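Local coordinates for putative primosome component (Streptococcus pyogenes serotype M3, PDB 2QGZ), which is probably a DnaI-like helicase loader, an AAA+ ATPase thought to help place the replicative helicase on DNA during primosome assembly, at residues 120-123 against 124-127; 136-139 against 140-144. All coordinates share one frame; numbering follows the deposited sequence.

In the fold
Both interactions belong to the P-loop NTPase fold, built round a parallel beta sheet. Interaction 1 comes first along the chain, in the loop between strand 109-112 and helix 131-146. Interaction 2 follows on helix 131-146 itself. Their centres are about 13 Å apart. They touch directly: Leu123 CD1 packs 3.9 Å from Leu141 CD2, and Ile126 CG2 lies 4.1 Å from Phe137 CD1. Both also rest on helix 165-179, which starts at the probable Walker A motif. The loop therefore covers part of this helix pair from outside, while helix 131-146 reaches strand 154-158 of the sheet through Ala136, Ala139 and Ile140.

Interaction 1: 120-123 against 124-127; sequences HIHL and SDID. With PO4 (phosphate ion), chain C.
Asp125 sets CG beside its own backbone N and anti to its carbonyl carbon (chi1 -62°), which swings the carboxylate back to His122. The two residues close a short 3-10 turn in the loop ahead of helix 131-146. They grip each other twice. The backbone N of His122 donates to Asp125 OD2 at 3.0 Å, meeting the anti side of the carboxylate, 22° out of its plane. In return, Asp125 N donates to His122 O at 2.9 Å. The next step repeats the three-residue spacing, with Ile126 N bonded to Leu123 O at 3.2 Å. The His122 ring runs alongside the carboxylate, with the planes 82° apart, and OD2 sits at the ring edge. His174 meets this ring from helix 165-179. On the buried side, Ile121 and Ile126 both pack on helix 165-179. Their mutual contact is loose, with Ile121 CG2 4.3 Å from Ile126 CD1. A phosphate ion, probably from the crystallisation liquor, lies beside His122 and Ser124. Its closest approaches, to the His122 ring and to Ser124 OG, are too short to rely on. Ser124 N makes a weak hydrogen bond to phosphate O2 at 3.3 Å.

Interaction 2: 136-139 against 140-144; sequences AFSA and ILDFV
This contact is two successive turns of the alpha-helix 131-146, which packs against the parallel sheet and also touches the 120-127 loop. Phe137 and Leu141, one turn apart, carry the main side-chain contact. Phe137 holds CG anti to its backbone N (chi1 -169°), while Leu141 places CG anti to its carbonyl carbon (chi1 -64°). The two side chains then cross obliquely. Leu141 CG lies over one face of the phenyl ring, toward its rim. The nearest pair is Leu141 CD1 and Phe137 CE2, at 3.6 Å. Leu141 CG also lies close to its partner's backbone, 3.3 Å from Phe137 O.

A polar pair occupies the same spacing at Ser138 and Asp142. The side chains do not bond directly. A water joins them, 2.7 Å from Ser138 OG, and donates to Asp142 OD1 at 3.0 Å. This bridge ties the two polar groups across one turn on the side away from the core.

The backbone is regular. Ile140 N donates to Ala136 O at 3.0 Å, and Phe143 N to Ala139 O at 3.1 Å. Leu141 N and Asp142 N make the matching bonds to Phe137 O and Ser138 O.

On the inner side, Ile140 lies on Leu168 and Met172 of helix 165-179 and on Leu155 of strand 154-158. Phe143 meets the ring of Phe252 edge-to-face. Apolar residues facing the sheet and a water-bridged polar pair on the outer side are the pattern of an amphipathic helix, here one flanking the sheet of a P-loop NTPase.

Interaction 1: 120-123 against 124-127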
loop_
_atom_site.group_PDB
_atom_site.type_symbol
_atom_site.label_atom_id
_atom_site.label_comp_id
_atom_site.label_asym_id
_atom_site.label_seq_id
_atom_site.Cartn_x
_atom_site.Cartn_y
_atom_site.Cartn_z
ATOM N N HIS A 120 6.639 12.706 3.733
ATOM C CA HIS A 120 6.287 13.830 4.598
ATOM C C HIS A 120 4.792 14.160 4.597
ATOM O O HIS A 120 4.412 15.335 4.609
ATOM C CB HIS A 120 7.086 15.076 4.186
ATOM C CG HIS A 120 8.567 14.854 4.138
ATOM N ND1 HIS A 120 9.313 14.553 5.258
ATOM C CD2 HIS A 120 9.436 14.865 3.099
ATOM C CE1 HIS A 120 10.577 14.390 4.911
ATOM N NE2 HIS A 120 10.679 14.574 3.606
ATOM N N ILE A 121 3.943 13.136 4.592
ATOM C CA ILE A 121 2.498 13.354 4.602
ATOM C C ILE A 121 1.908 12.997 5.959
ATOM O O ILE A 121 2.051 11.867 6.423
ATOM C CB ILE A 121 1.803 12.517 3.512
ATOM C CG1 ILE A 121 2.403 12.871 2.147
ATOM C CG2 ILE A 121 0.313 12.802 3.510
ATOM C CD1 ILE A 121 1.806 12.118 0.993
ATOM N N HIS A 122 1.246 13.965 6.591
ATOM C CA HIS A 122 0.640 13.754 7.906
ATOM C C HIS A 122 -0.875 13.532 7.839
ATOM O O HIS A 122 -1.535 13.896 6.863
ATOM C CB HIS A 122 0.899 14.961 8.822
ATOM C CG HIS A 122 2.340 15.358 8.942
ATOM N ND1 HIS A 122 3.071 15.844 7.878
ATOM C CD2 HIS A 122 3.166 15.400 10.014
ATOM C CE1 HIS A 122 4.283 16.171 8.291
ATOM N NE2 HIS A 122 4.366 15.913 9.584
ATOM N N LEU A 123 -1.430 12.957 8.901
ATOM C CA LEU A 123 -2.866 12.719 8.966
ATOM C C LEU A 123 -3.648 14.014 8.786
ATOM O O LEU A 123 -4.747 14.006 8.247
ATOM C CB LEU A 123 -3.250 12.105 10.314
ATOM C CG LEU A 123 -2.782 10.682 10.594
ATOM C CD1 LEU A 123 -3.141 10.334 12.025
ATOM C CD2 LEU A 123 -3.424 9.713 9.591
ATOM N N SER A 124 -3.088 15.121 9.259
ATOM C CA SER A 124 -3.748 16.420 9.149
ATOM C C SER A 124 -3.890 16.918 7.710
ATOM O O SER A 124 -4.725 17.780 7.434
ATOM C CB SER A 124 -2.990 17.461 9.981
ATOM O OG SER A 124 -1.593 17.412 9.721
ATOM N N ASP A 125 -3.083 16.380 6.797
ATOM C CA ASP A 125 -3.142 16.792 5.392
ATOM C C ASP A 125 -4.235 16.065 4.620
ATOM O O ASP A 125 -4.477 16.381 3.457
ATOM C CB ASP A 125 -1.805 16.526 4.674
ATOM C CG ASP A 125 -0.645 17.315 5.267
ATOM O OD1 ASP A 125 -0.777 18.554 5.449
ATOM O OD2 ASP A 125 0.407 16.691 5.540
ATOM N N ILE A 126 -4.881 15.093 5.258
ATOM C CA ILE A 126 -5.928 14.306 4.605
ATOM C C ILE A 126 -7.329 14.890 4.782
ATOM O O ILE A 126 -7.765 15.155 5.902
ATOM C CB ILE A 126 -5.943 12.849 5.145
ATOM C CG1 ILE A 126 -4.561 12.212 4.986
ATOM C CG2 ILE A 126 -7.000 12.043 4.429
ATOM C CD1 ILE A 126 -3.953 12.346 3.593
ATOM N N ASP A 127 -8.037 15.091 3.677
ATOM C CA ASP A 127 -9.390 15.628 3.754
ATOM C C ASP A 127 -10.377 14.518 4.076
ATOM O O ASP A 127 -10.377 13.468 3.430
ATOM C CB ASP A 127 -9.813 16.291 2.432
ATOM C CG ASP A 127 -9.158 17.663 2.210
ATOM O OD1 ASP A 127 -9.060 18.450 3.175
ATOM O OD2 ASP A 127 -8.760 17.954 1.065
HETATM P P PO4 C . 0.212 16.392 12.164
HETATM O O1 PO4 C . 1.610 15.835 12.344
HETATM O O2 PO4 C . -0.649 15.348 11.506
HETATM O O3 PO4 C . -0.370 16.752 13.502
HETATM O O4 PO4 C . 0.276 17.637 11.306
#

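Interaction 2: 136-139 against 140-144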
loop_
_atom_site.group_PDB
_atom_site.type_symbol
_atom_site.label_atom_id
_atom_site.label_comp_id
_atom_site.label_asym_id
_atom_site.label_seq_id
_atom_site.Cartn_x
_atom_site.Cartn_y
_atom_site.Cartn_z
ATOM N N ALA A 136 -12.794 5.338 5.128
ATOM C CA ALA A 136 -11.397 4.989 4.894
ATOM C C ALA A 136 -10.476 5.561 5.977
ATOM O O ALA A 136 -9.584 4.874 6.462
ATOM C CB ALA A 136 -10.950 5.473 3.512
ATOM N N PHE A 137 -10.703 6.811 6.362
ATOM C CA PHE A 137 -9.884 7.455 7.388
ATOM C C PHE A 137 -10.078 6.715 8.713
ATOM O O PHE A 137 -9.139 6.481 9.467
ATOM C CB PHE A 137 -10.303 8.911 7.533
ATOM C CG PHE A 137 -9.372 9.728 8.364
ATOM C CD1 PHE A 137 -8.113 10.074 7.882
ATOM C CD2 PHE A 137 -9.762 10.186 9.618
ATOM C CE1 PHE A 137 -7.262 10.863 8.633
ATOM C CE2 PHE A 137 -8.909 10.982 10.380
ATOM C CZ PHE A 137 -7.660 11.322 9.888
ATOM N N SER A 138 -11.317 6.341 8.976
ATOM C CA SER A 138 -11.667 5.611 10.181
ATOM C C SER A 138 -10.875 4.291 10.241
ATOM O O SER A 138 -10.322 3.933 11.286
ATOM C CB SER A 138 -13.182 5.349 10.177
ATOM O OG SER A 138 -13.583 4.510 11.240
ATOM N N ALA A 139 -10.808 3.577 9.117
ATOM C CA ALA A 139 -10.078 2.309 9.070
ATOM C C ALA A 139 -8.561 2.487 9.218
ATOM O O ALA A 139 -7.886 1.649 9.808
ATOM C CB ALA A 139 -10.384 1.580 7.773
ATOM N N ILE A 140 -8.024 3.567 8.664
ATOM C CA ILE A 140 -6.600 3.830 8.773
ATOM C C ILE A 140 -6.228 4.109 10.243
ATOM O O ILE A 140 -5.159 3.717 10.700
ATOM C CB ILE A 140 -6.199 5.023 7.850
ATOM C CG1 ILE A 140 -5.438 4.491 6.646
ATOM C CG2 ILE A 140 -5.360 6.049 8.582
ATOM C CD1 ILE A 140 -6.306 3.732 5.673
ATOM N N LEU A 141 -7.118 4.767 10.984
ATOM C CA LEU A 141 -6.846 5.064 12.387
ATOM C C LEU A 141 -6.934 3.808 13.247
ATOM O O LEU A 141 -6.195 3.667 14.217
ATOM C CB LEU A 141 -7.810 6.128 12.921
ATOM C CG LEU A 141 -7.708 7.503 12.265
ATOM C CD1 LEU A 141 -8.630 8.475 12.990
ATOM C CD2 LEU A 141 -6.268 7.994 12.311
ATOM N N ASP A 142 -7.842 2.901 12.897
ATOM C CA ASP A 142 -7.973 1.655 13.643
ATOM C C ASP A 142 -6.718 0.822 13.457
ATOM O O ASP A 142 -6.236 0.190 14.397
ATOM C CB ASP A 142 -9.167 0.835 13.158
ATOM C CG ASP A 142 -10.496 1.452 13.549
ATOM O OD1 ASP A 142 -10.572 2.068 14.647
ATOM O OD2 ASP A 142 -11.464 1.303 12.762
ATOM N N PHE A 143 -6.194 0.823 12.237
ATOM C CA PHE A 143 -5.005 0.050 11.932
ATOM C C PHE A 143 -3.820 0.514 12.766
ATOM O O PHE A 143 -3.135 -0.294 13.385
ATOM C CB PHE A 143 -4.639 0.160 10.453
ATOM C CG PHE A 143 -3.514 -0.752 10.057
ATOM C CD1 PHE A 143 -3.772 -2.050 9.634
ATOM C CD2 PHE A 143 -2.187 -0.331 10.177
ATOM C CE1 PHE A 143 -2.724 -2.923 9.339
ATOM C CE2 PHE A 143 -1.137 -1.188 9.886
ATOM C CZ PHE A 143 -1.404 -2.494 9.465
ATOM N N VAL A 144 -3.572 1.816 12.768
ATOM C CA VAL A 144 -2.466 2.369 13.536
ATOM C C VAL A 144 -2.650 2.088 15.028
ATOM O O VAL A 144 -1.728 1.651 15.708
ATOM C CB VAL A 144 -2.355 3.893 13.324
ATOM C CG1 VAL A 144 -1.348 4.487 14.294
ATOM C CG2 VAL A 144 -1.942 4.186 11.901
HETATM O O HOH W 1 -12.580 4.146 13.761
#